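Local atomic coordinates of neural-cadherin (Drosophila melanogaster, PDB entry 3UBG), a protein that mediates calcium-dependent, preferentially homophilic adhesion between cells, here represented by three consecutive cadherin repeats of its long extracellular region. Residues Phe11-Gly16 and Lys57-Glu62; Glu33-Arg38 and Phe71-Thr76; Pro103-Asn108 and Arg133-Asp138. All coordinates share one frame; numbering follows the deposited sequence.

Interaction 1: Phe11-Gly16 and Lys57-Glu62. With CA (calcium ion), chain F; CA (calcium ion), chain E.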
loop_
_atom_site.group_PDB
_atom_site.type_symbol
_atom_site.label_atom_id
_atom_site.label_comp_id
_atom_site.label_asym_id
_atom_site.label_seq_id
_atom_site.Cartn_x
_atom_site.Cartn_y
_atom_site.Cartn_z
ATOM N N PHE A 11 0.373 -4.199 -27.841
ATOM C CA PHE A 11 0.290 -5.463 -27.115
ATOM C C PHE A 11 -0.453 -5.271 -25.805
ATOM O O PHE A 11 -0.511 -4.168 -25.261
ATOM C CB PHE A 11 1.679 -6.024 -26.781
ATOM C CG PHE A 11 2.479 -6.493 -27.973
ATOM C CD1 PHE A 11 3.548 -5.736 -28.452
ATOM C CD2 PHE A 11 2.204 -7.715 -28.582
ATOM C CE1 PHE A 11 4.310 -6.173 -29.531
ATOM C CE2 PHE A 11 2.966 -8.168 -29.666
ATOM C CZ PHE A 11 4.019 -7.395 -30.139
ATOM N N THR A 12 -1.013 -6.355 -25.291
ATOM C CA THR A 12 -1.423 -6.403 -23.897
ATOM C C THR A 12 -0.199 -6.600 -23.012
ATOM O O THR A 12 0.813 -7.176 -23.447
ATOM C CB THR A 12 -2.411 -7.556 -23.648
ATOM O OG1 THR A 12 -1.712 -8.804 -23.706
ATOM C CG2 THR A 12 -3.532 -7.532 -24.705
ATOM N N GLU A 13 -0.276 -6.125 -21.773
ATOM C CA GLU A 13 0.782 -6.429 -20.808
ATOM C C GLU A 13 0.948 -7.949 -20.636
ATOM O O GLU A 13 2.033 -8.439 -20.309
ATOM C CB GLU A 13 0.520 -5.751 -19.466
ATOM C CG GLU A 13 -0.726 -6.258 -18.767
ATOM C CD GLU A 13 -1.068 -5.482 -17.500
ATOM O OE1 GLU A 13 -2.270 -5.281 -17.261
ATOM O OE2 GLU A 13 -0.150 -5.075 -16.752
ATOM N N ALA A 14 -0.118 -8.701 -20.886
ATOM C CA ALA A 14 -0.039 -10.155 -20.756
ATOM C C ALA A 14 0.735 -10.823 -21.899
ATOM O O ALA A 14 1.251 -11.928 -21.748
ATOM C CB ALA A 14 -1.428 -10.765 -20.620
ATOM N N ASP A 15 0.801 -10.163 -23.050
ATOM C CA ASP A 15 1.625 -10.669 -24.145
ATOM C C ASP A 15 3.094 -10.661 -23.724
ATOM O O ASP A 15 3.902 -11.396 -24.269
ATOM C CB ASP A 15 1.443 -9.826 -25.411
ATOM C CG ASP A 15 0.042 -9.891 -25.966
ATOM O OD1 ASP A 15 -0.613 -10.947 -25.861
ATOM O OD2 ASP A 15 -0.407 -8.882 -26.531
ATOM N N GLY A 16 3.426 -9.804 -22.762
ATOM C CA GLY A 16 4.746 -9.774 -22.162
ATOM C C GLY A 16 4.805 -10.469 -20.793
ATOM O O GLY A 16 5.524 -10.035 -19.897
ATOM N N LYS A 57 8.881 -8.874 -16.783
ATOM C CA LYS A 57 7.513 -9.089 -17.245
ATOM C C LYS A 57 6.792 -7.763 -17.365
ATOM O O LYS A 57 6.878 -6.905 -16.479
ATOM C CB LYS A 57 6.738 -9.997 -16.294
ATOM C CG LYS A 57 7.336 -11.371 -16.166
ATOM C CD LYS A 57 6.459 -12.294 -15.324
ATOM C CE LYS A 57 7.046 -13.701 -15.250
ATOM N NZ LYS A 57 6.309 -14.559 -14.277
ATOM N N TRP A 58 6.067 -7.602 -18.463
ATOM C CA TRP A 58 5.389 -6.360 -18.725
ATOM C C TRP A 58 4.336 -6.108 -17.659
ATOM O O TRP A 58 3.706 -7.045 -17.160
ATOM C CB TRP A 58 4.799 -6.381 -20.128
ATOM C CG TRP A 58 5.866 -6.259 -21.200
ATOM C CD1 TRP A 58 7.211 -6.080 -21.006
ATOM C CD2 TRP A 58 5.672 -6.318 -22.612
ATOM N NE1 TRP A 58 7.862 -6.009 -22.213
ATOM C CE2 TRP A 58 6.940 -6.151 -23.218
ATOM C CE3 TRP A 58 4.547 -6.487 -23.433
ATOM C CZ2 TRP A 58 7.114 -6.152 -24.613
ATOM C CZ3 TRP A 58 4.724 -6.489 -24.830
ATOM C CH2 TRP A 58 5.998 -6.319 -25.400
ATOM N N ASP A 59 4.163 -4.837 -17.301
ATOM C CA ASP A 59 3.247 -4.455 -16.239
ATOM C C ASP A 59 2.711 -3.052 -16.493
ATOM O O ASP A 59 3.395 -2.048 -16.264
ATOM C CB ASP A 59 3.934 -4.570 -14.869
ATOM C CG ASP A 59 3.027 -4.181 -13.701
ATOM O OD1 ASP A 59 1.793 -4.051 -13.863
ATOM O OD2 ASP A 59 3.568 -4.001 -12.595
ATOM N N TYR A 60 1.480 -3.015 -16.984
ATOM C CA TYR A 60 0.766 -1.797 -17.303
ATOM C C TYR A 60 0.684 -0.856 -16.089
ATOM O O TYR A 60 0.795 0.357 -16.223
ATOM C CB TYR A 60 -0.633 -2.174 -17.808
ATOM C CG TYR A 60 -1.502 -0.993 -18.199
ATOM C CD1 TYR A 60 -1.539 -0.527 -19.511
ATOM C CD2 TYR A 60 -2.298 -0.354 -17.251
ATOM C CE1 TYR A 60 -2.336 0.556 -19.857
ATOM C CE2 TYR A 60 -3.079 0.715 -17.582
ATOM C CZ TYR A 60 -3.102 1.178 -18.880
ATOM O OH TYR A 60 -3.912 2.254 -19.181
ATOM N N GLU A 61 0.516 -1.426 -14.902
ATOM C CA GLU A 61 0.512 -0.650 -13.674
ATOM C C GLU A 61 1.831 0.077 -13.378
ATOM O O GLU A 61 1.825 1.150 -12.804
ATOM C CB GLU A 61 0.076 -1.507 -12.473
ATOM C CG GLU A 61 -1.416 -1.811 -12.444
ATOM C CD GLU A 61 -1.911 -2.609 -13.656
ATOM O OE1 GLU A 61 -1.224 -3.576 -14.057
ATOM O OE2 GLU A 61 -2.992 -2.269 -14.212
ATOM N N GLU A 62 2.967 -0.480 -13.758
ATOM C CA GLU A 62 4.210 0.245 -13.509
ATOM C C GLU A 62 4.648 1.231 -14.611
ATOM O O GLU A 62 5.571 2.007 -14.399
ATOM C CB GLU A 62 5.355 -0.708 -13.160
ATOM C CG GLU A 62 5.182 -1.438 -11.823
ATOM C CD GLU A 62 4.596 -0.557 -10.735
ATOM O OE1 GLU A 62 5.058 0.599 -10.579
ATOM O OE2 GLU A 62 3.660 -1.018 -10.034
HETATM CA CA CA F . -0.024 -5.767 -14.310
HETATM CA CA CA E . -3.520 -4.623 -15.133
HETATM O O HOH W 1 2.659 -9.262 -17.807
HETATM O O HOH W 2 2.187 -7.316 -14.812
#

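Interaction 2: Glu33-Arg38 and Phe71-Thr76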
loop_
_atom_site.group_PDB
_atom_site.type_symbol
_atom_site.label_atom_id
_atom_site.label_comp_id
_atom_site.label_asym_id
_atom_site.label_seq_id
_atom_site.Cartn_x
_atom_site.Cartn_y
_atom_site.Cartn_z
ATOM N N GLU A 33 23.961 -6.114 -40.512
ATOM C CA GLU A 33 23.491 -5.191 -39.474
ATOM C C GLU A 33 23.386 -5.772 -38.071
ATOM O O GLU A 33 22.693 -6.767 -37.865
ATOM C CB GLU A 33 22.091 -4.736 -39.851
ATOM C CG GLU A 33 21.983 -3.346 -40.387
ATOM C CD GLU A 33 20.627 -3.114 -41.004
ATOM O OE1 GLU A 33 19.688 -3.886 -40.699
ATOM O OE2 GLU A 33 20.503 -2.175 -41.813
ATOM N N THR A 34 24.030 -5.128 -37.103
ATOM C CA THR A 34 23.793 -5.475 -35.704
ATOM C C THR A 34 23.067 -4.362 -34.945
ATOM O O THR A 34 23.289 -3.165 -35.192
ATOM C CB THR A 34 25.077 -5.838 -34.943
ATOM O OG1 THR A 34 25.994 -4.736 -34.981
ATOM C CG2 THR A 34 25.718 -7.092 -35.541
ATOM N N PHE A 35 22.211 -4.785 -34.017
ATOM C CA PHE A 35 21.376 -3.884 -33.245
ATOM C C PHE A 35 21.827 -3.775 -31.798
ATOM O O PHE A 35 22.079 -4.769 -31.118
ATOM C CB PHE A 35 19.941 -4.375 -33.261
ATOM C CG PHE A 35 19.290 -4.314 -34.605
ATOM C CD1 PHE A 35 18.374 -3.311 -34.898
ATOM C CD2 PHE A 35 19.573 -5.260 -35.569
ATOM C CE1 PHE A 35 17.760 -3.256 -36.113
ATOM C CE2 PHE A 35 18.959 -5.207 -36.801
ATOM C CZ PHE A 35 18.049 -4.205 -37.072
ATOM N N LYS A 36 21.902 -2.552 -31.321
ATOM C CA LYS A 36 22.221 -2.320 -29.938
ATOM C C LYS A 36 21.241 -1.276 -29.399
ATOM O O LYS A 36 21.008 -0.250 -30.031
ATOM C CB LYS A 36 23.678 -1.858 -29.815
ATOM C CG LYS A 36 24.210 -1.885 -28.395
ATOM C CD LYS A 36 25.695 -2.244 -28.348
ATOM C CE LYS A 36 25.975 -3.591 -29.017
ATOM N NZ LYS A 36 27.294 -4.162 -28.613
ATOM N N ILE A 37 20.643 -1.554 -28.249
ATOM C CA ILE A 37 19.749 -0.589 -27.615
ATOM C C ILE A 37 20.598 0.589 -27.140
ATOM O O ILE A 37 21.719 0.414 -26.670
ATOM C CB ILE A 37 18.962 -1.239 -26.435
ATOM C CG1 ILE A 37 17.586 -0.588 -26.243
ATOM C CG2 ILE A 37 19.792 -1.254 -25.137
ATOM C CD1 ILE A 37 16.796 -1.162 -25.032
ATOM N N ARG A 38 20.080 1.794 -27.290
ATOM C CA ARG A 38 20.824 2.975 -26.889
ATOM C C ARG A 38 20.912 3.092 -25.364
ATOM O O ARG A 38 21.944 3.477 -24.823
ATOM C CB ARG A 38 20.210 4.227 -27.516
ATOM C CG ARG A 38 20.328 5.481 -26.670
ATOM C CD ARG A 38 19.878 6.682 -27.473
ATOM N NE ARG A 38 19.227 7.721 -26.670
ATOM C CZ ARG A 38 17.979 7.645 -26.212
ATOM N NH1 ARG A 38 17.244 6.566 -26.445
ATOM N NH2 ARG A 38 17.465 8.638 -25.505
ATOM N N PHE A 71 11.796 3.397 -26.773
ATOM C CA PHE A 71 13.256 3.331 -26.716
ATOM C C PHE A 71 13.879 3.513 -28.089
ATOM O O PHE A 71 13.222 3.354 -29.118
ATOM C CB PHE A 71 13.743 2.009 -26.079
ATOM C CG PHE A 71 13.285 0.778 -26.808
ATOM C CD1 PHE A 71 11.983 0.310 -26.664
ATOM C CD2 PHE A 71 14.151 0.091 -27.651
ATOM C CE1 PHE A 71 11.548 -0.820 -27.347
ATOM C CE2 PHE A 71 13.725 -1.055 -28.344
ATOM C CZ PHE A 71 12.429 -1.511 -28.192
ATOM N N TRP A 72 15.156 3.859 -28.077
ATOM C CA TRP A 72 15.929 3.977 -29.297
ATOM C C TRP A 72 16.851 2.780 -29.505
ATOM O O TRP A 72 17.270 2.120 -28.563
ATOM C CB TRP A 72 16.754 5.258 -29.265
ATOM C CG TRP A 72 15.939 6.449 -29.567
ATOM C CD1 TRP A 72 15.199 7.176 -28.687
ATOM C CD2 TRP A 72 15.756 7.059 -30.850
ATOM N NE1 TRP A 72 14.579 8.208 -29.337
ATOM C CE2 TRP A 72 14.904 8.162 -30.665
ATOM C CE3 TRP A 72 16.239 6.784 -32.134
ATOM C CZ2 TRP A 72 14.520 8.993 -31.712
ATOM C CZ3 TRP A 72 15.851 7.609 -33.177
ATOM C CH2 TRP A 72 15.006 8.703 -32.957
ATOM N N VAL A 73 17.163 2.507 -30.756
ATOM C CA VAL A 73 18.087 1.440 -31.066
ATOM C C VAL A 73 19.121 1.942 -32.051
ATOM O O VAL A 73 18.795 2.669 -32.983
ATOM C CB VAL A 73 17.354 0.227 -31.638
ATOM C CG1 VAL A 73 18.305 -0.636 -32.403
ATOM C CG2 VAL A 73 16.703 -0.556 -30.513
ATOM N N ILE A 74 20.370 1.566 -31.820
ATOM C CA ILE A 74 21.465 1.935 -32.701
ATOM C C ILE A 74 21.794 0.774 -33.627
ATOM O O ILE A 74 22.014 -0.331 -33.170
ATOM C CB ILE A 74 22.696 2.349 -31.885
ATOM C CG1 ILE A 74 22.319 3.515 -30.965
ATOM C CG2 ILE A 74 23.828 2.746 -32.808
ATOM C CD1 ILE A 74 23.389 3.899 -29.975
ATOM N N ILE A 75 21.812 1.026 -34.928
ATOM C CA ILE A 75 21.967 -0.046 -35.903
ATOM C C ILE A 75 23.268 0.104 -36.684
ATOM O O ILE A 75 23.375 0.947 -37.571
ATOM C CB ILE A 75 20.785 -0.058 -36.876
ATOM C CG1 ILE A 75 19.480 0.102 -36.097
ATOM C CG2 ILE A 75 20.781 -1.320 -37.727
ATOM C CD1 ILE A 75 18.275 0.242 -36.977
ATOM N N THR A 76 24.258 -0.722 -36.357
ATOM C CA THR A 76 25.591 -0.550 -36.926
ATOM C C THR A 76 25.892 -1.497 -38.079
ATOM O O THR A 76 25.367 -2.615 -38.150
ATOM C CB THR A 76 26.691 -0.683 -35.859
ATOM O OG1 THR A 76 26.485 0.298 -34.835
ATOM C CG2 THR A 76 28.055 -0.459 -36.482
HETATM O O HOH W 3 24.685 -1.007 -33.216
#

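Interaction 3: Pro103-Asn108 and Arg133-Asp138. With CA (calcium ion), chain D; CA (calcium ion), chain E.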
loop_
_atom_site.group_PDB
_atom_site.type_symbol
_atom_site.label_atom_id
_atom_site.label_comp_id
_atom_site.label_asym_id
_atom_site.label_seq_id
_atom_site.Cartn_x
_atom_site.Cartn_y
_atom_site.Cartn_z
ATOM N N PRO A 103 -4.420 -7.996 -7.952
ATOM C CA PRO A 103 -5.435 -8.231 -6.917
ATOM C C PRO A 103 -5.910 -6.936 -6.256
ATOM O O PRO A 103 -5.169 -5.957 -6.230
ATOM C CB PRO A 103 -4.692 -9.125 -5.911
ATOM C CG PRO A 103 -3.240 -8.745 -6.074
ATOM C CD PRO A 103 -3.076 -8.453 -7.549
ATOM N N PRO A 104 -7.150 -6.925 -5.725
ATOM C CA PRO A 104 -7.633 -5.792 -4.923
ATOM C C PRO A 104 -7.011 -5.735 -3.528
ATOM O O PRO A 104 -6.470 -6.720 -3.035
ATOM C CB PRO A 104 -9.123 -6.078 -4.792
ATOM C CG PRO A 104 -9.210 -7.568 -4.859
ATOM C CD PRO A 104 -8.196 -7.946 -5.907
ATOM N N TYR A 105 -7.109 -4.578 -2.892
ATOM C CA TYR A 105 -6.530 -4.366 -1.589
ATOM C C TYR A 105 -7.437 -3.437 -0.781
ATOM O O TYR A 105 -8.163 -2.618 -1.350
ATOM C CB TYR A 105 -5.120 -3.776 -1.721
ATOM C CG TYR A 105 -5.090 -2.488 -2.487
ATOM C CD1 TYR A 105 -5.131 -1.264 -1.826
ATOM C CD2 TYR A 105 -5.048 -2.485 -3.870
ATOM C CE1 TYR A 105 -5.111 -0.080 -2.522
ATOM C CE2 TYR A 105 -5.028 -1.303 -4.582
ATOM C CZ TYR A 105 -5.053 -0.099 -3.906
ATOM O OH TYR A 105 -5.050 1.098 -4.607
ATOM N N PHE A 106 -7.407 -3.576 0.545
ATOM C CA PHE A 106 -8.250 -2.747 1.406
ATOM C C PHE A 106 -7.607 -1.392 1.634
ATOM O O PHE A 106 -6.388 -1.291 1.800
ATOM C CB PHE A 106 -8.523 -3.441 2.741
ATOM C CG PHE A 106 -9.511 -4.579 2.659
ATOM C CD1 PHE A 106 -9.104 -5.882 2.857
ATOM C CD2 PHE A 106 -10.854 -4.334 2.414
ATOM C CE1 PHE A 106 -10.017 -6.937 2.803
ATOM C CE2 PHE A 106 -11.774 -5.372 2.358
ATOM C CZ PHE A 106 -11.349 -6.683 2.540
ATOM N N ILE A 107 -8.425 -0.346 1.614
ATOM C CA ILE A 107 -7.936 1.006 1.829
ATOM C C ILE A 107 -8.374 1.540 3.199
ATOM O O ILE A 107 -7.989 2.643 3.595
ATOM C CB ILE A 107 -8.389 1.957 0.701
ATOM C CG1 ILE A 107 -9.918 2.122 0.693
ATOM C CG2 ILE A 107 -7.898 1.448 -0.649
ATOM C CD1 ILE A 107 -10.413 3.159 -0.299
ATOM N N ASN A 108 -9.170 0.747 3.917
ATOM C CA ASN A 108 -9.553 1.050 5.301
ATOM C C ASN A 108 -8.382 1.437 6.207
ATOM O O ASN A 108 -7.370 0.749 6.264
ATOM C CB ASN A 108 -10.260 -0.153 5.936
ATOM C CG ASN A 108 -11.619 -0.415 5.337
ATOM O OD1 ASN A 108 -11.762 -1.216 4.399
ATOM N ND2 ASN A 108 -12.642 0.251 5.882
ATOM N N ARG A 133 -9.812 -1.052 -3.009
ATOM C CA ARG A 133 -9.552 -0.644 -4.383
ATOM C C ARG A 133 -8.900 -1.766 -5.163
ATOM O O ARG A 133 -8.540 -2.795 -4.613
ATOM C CB ARG A 133 -8.689 0.610 -4.452
ATOM C CG ARG A 133 -9.436 1.869 -4.091
ATOM C CD ARG A 133 -8.619 3.083 -4.496
ATOM N NE ARG A 133 -9.202 4.334 -4.018
ATOM C CZ ARG A 133 -8.614 5.131 -3.132
ATOM N NH1 ARG A 133 -7.421 4.803 -2.635
ATOM N NH2 ARG A 133 -9.215 6.251 -2.745
ATOM N N ASP A 134 -8.749 -1.540 -6.457
ATOM C CA ASP A 134 -8.112 -2.489 -7.336
ATOM C C ASP A 134 -7.407 -1.710 -8.453
ATOM O O ASP A 134 -7.967 -0.774 -9.001
ATOM C CB ASP A 134 -9.159 -3.428 -7.918
ATOM C CG ASP A 134 -8.555 -4.472 -8.822
ATOM O OD1 ASP A 134 -8.064 -4.127 -9.939
ATOM O OD2 ASP A 134 -8.580 -5.649 -8.403
ATOM N N PRO A 135 -6.176 -2.113 -8.794
ATOM C CA PRO A 135 -5.292 -1.354 -9.679
ATOM C C PRO A 135 -5.709 -1.363 -11.140
ATOM O O PRO A 135 -5.334 -0.462 -11.861
ATOM C CB PRO A 135 -3.931 -2.052 -9.510
ATOM C CG PRO A 135 -4.057 -2.883 -8.270
ATOM C CD PRO A 135 -5.497 -3.274 -8.197
ATOM N N ASP A 136 -6.483 -2.338 -11.579
ATOM C CA ASP A 136 -6.818 -2.405 -13.000
ATOM C C ASP A 136 -7.843 -1.347 -13.403
ATOM O O ASP A 136 -8.543 -0.806 -12.555
ATOM C CB ASP A 136 -7.263 -3.821 -13.362
ATOM C CG ASP A 136 -6.228 -4.859 -12.953
ATOM O OD1 ASP A 136 -5.036 -4.611 -13.126
ATOM O OD2 ASP A 136 -6.570 -5.911 -12.422
ATOM N N THR A 137 -7.908 -1.032 -14.695
ATOM C CA THR A 137 -8.877 -0.060 -15.199
ATOM C C THR A 137 -10.263 -0.692 -15.233
ATOM O O THR A 137 -11.260 0.001 -15.336
ATOM C CB THR A 137 -8.520 0.438 -16.625
ATOM O OG1 THR A 137 -8.680 -0.630 -17.571
ATOM C CG2 THR A 137 -7.091 0.944 -16.696
ATOM N N ASP A 138 -10.303 -2.011 -15.087
ATOM C CA ASP A 138 -11.458 -2.835 -15.423
ATOM C C ASP A 138 -12.012 -3.639 -14.222
ATOM O O ASP A 138 -12.523 -4.750 -14.373
ATOM C CB ASP A 138 -11.003 -3.786 -16.532
ATOM C CG ASP A 138 -12.094 -4.716 -17.015
ATOM O OD1 ASP A 138 -13.294 -4.373 -16.880
ATOM O OD2 ASP A 138 -11.733 -5.796 -17.553
HETATM CA CA CA D . -7.899 -6.617 -10.553
HETATM CA CA CA E . -3.520 -4.623 -15.133
#

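Interaction 1: Phe11-Gly16 and Lys57-Glu62
Glu13 reaches across to the loop at Asp59-Glu61, and its carboxylate spans two calcium ions, one to each oxygen. This is part of the calcium site at the end of a cadherin repeat: Glu13 supplies the glutamate of the first strand's end, and Asp59 and Glu61 belong to a DYE sequence, the counterpart of the cadherin DRE motif. Glu13 OE2 lies 2.5 Å from the chain F calcium, which Asp59 OD1, Glu61 OE1 and a water also bind. Glu13 OE1 goes to the chain E calcium, gripped by both oxygens of Glu61, so Glu61 OE1 bridges the two ions. Asp98, Val99 O, Asp101 and Asp136 complete the chain E shell, and Glu102 joins that of chain F. Besides its metal, Glu13 OE2 accepts the backbone N of Tyr60 at 2.6 Å, from 48° above the carboxylate plane; together with the two metal bonds this should fix the rotation of the carboxylate. Its CG is wedged between backbone N and carbonyl carbon (chi1 65°), with the chain extended beyond.

Next in the loop, Trp58 packs on the 11-16 segment. Its N donates to Gly16 O at 2.9 Å, and Gly16 CA rests 3.3 Å above one face of the indole, toward the rim. Phe11 CB meets the edge of that indole at Trp58 CZ3, 3.6 Å away, and the two aromatic planes stand 56° apart. A water donates to both Glu13 O and Trp58 O, tying the backbones together beside the calcium site.

The turn that presents Glu13 is itself braced from both ends: Thr12 OG1 accepts Asp15 N in an ST motif, while Thr12 N gives its hydrogen to Asp15 OD2, 2.9 Å away.

Interaction 2: Glu33-Arg38 and Phe71-Thr76
Phe35 and Ile75 project together from neighbouring strands. CG2 of Ile75 sits over one face of the Phe35 ring in a CH-pi contact, 4.1 Å from its centroid, while Ile75 CD1 reaches Phe35 CE1 at 3.6 Å. Val73 comes at the same ring differently: its CG1, anti to the backbone N (chi1 159°), meets the edge at Phe35 CD1, nearly in the ring plane. Farther along, the Ile37 side chain runs roughly perpendicular to that of Phe71 and sets its CG1 3.8 Å from Phe71 CD2.

Phe35, Ile37, Val73 and Ile75 all project from one face of the sheet into the core of a cadherin repeat, an immunoglobulin-like beta sandwich, where Val46 of strand 44-46 packs against Phe35 and Ile37. Strand 34-37 is the outermost of its sheet and runs antiparallel to 68-76. Thr34 with Thr76 and Lys36 with Ile74 are the hydrogen-bonded pairs, each joined in both directions; the bond from Thr34 N to Thr76 O, for instance, is 3.0 Å long. On the other face a water donates to Thr34 O and Ile74 O and also bonds to Thr76 OG1.

Past the last pair, Arg38 N still donates to Trp72 O, at 3.1 Å and almost straight, but from well above the carbonyl plane. The Arg38 side chain then passes alongside Trp72 at a slant, its guanidinium turned 80° from the indole plane and NH1 nearest to CB and CD1. At the opposite end, Glu33 lays its CG against Ile75 CG2, and its carboxylate continues to a salt bridge with Arg4.

Interaction 3: Pro103-Asn108 and Arg133-Asp138
The torsions of Tyr105 and Arg133 set their side chains against each other. The tyrosine CG stands between its own N and carbonyl carbon (chi1 57°), which folds the ring across the neighbouring backbone and places Arg133 O over one ring face, 3.6 Å from Tyr105 CD2. That same oxygen takes the hydrogen of Tyr105 N at 2.9 Å. Arg133 keeps an extended chain from CG to NE, so it passes Tyr105 OH with its CB and carries on to Ile107, whose CD1 covers the centre of the guanidinium 3.9 Å above its plane. Asp134, with CG anti to the backbone N (chi1 -179°), sends its carboxylate back beside the Pro104 ring and onto the chain D calcium.

Arg133 N returns a bond to Tyr105 O at 2.8 Å, making this an antiparallel hydrogen-bonded pair where strand 105-106 joins 126-133 as the edge of a sheet. Strand 105-106 is the first of the second repeat in the chain, entered straight from the linker. Pro103 O meets Pro135 CD at 3.3 Å, and Pro135 CG in turn touches the edge of the Tyr105 ring, so prolines line the step from linker to strand.

Beyond the pair comes the DPD calcium motif, Asp134-Asp136. Asp134 binds the chain D ion with both oxygens, and its OD1 also accepts Asp136 N at 2.9 Å in an Asx turn. Asp136 OD2 shares that ion, while its OD1 reaches the chain E calcium; Asn100, Glu102 O, Asp185 and Gln196 complete the chain D shell. With this many carboxylates gathered close together, the cations probably offset their mutual repulsion, which fits the rigid, calcium-dependent connection between cadherin repeats.

How the interactions relate
From the N terminus, 11-16 and then 33-38 come first, and their partners follow in the same order: 57-62 closes interaction 1 and 71-76 closes interaction 2. The two loops therefore cross within the first repeat, and both contacts reach one sheet, at its calcium end and along its outer strand, with centres about 23 Å apart. Interaction 3 follows in series: the chain passes through the linker to 103-108 and closes on 133-138 in the second repeat. It meets interaction 1 through the chain E calcium, where Glu61 OE2 and Asp136 OD1 lie 3.3 Å apart, joining the repeats. Interaction 2 stays remote, about 39 Å from interaction 3 between centres.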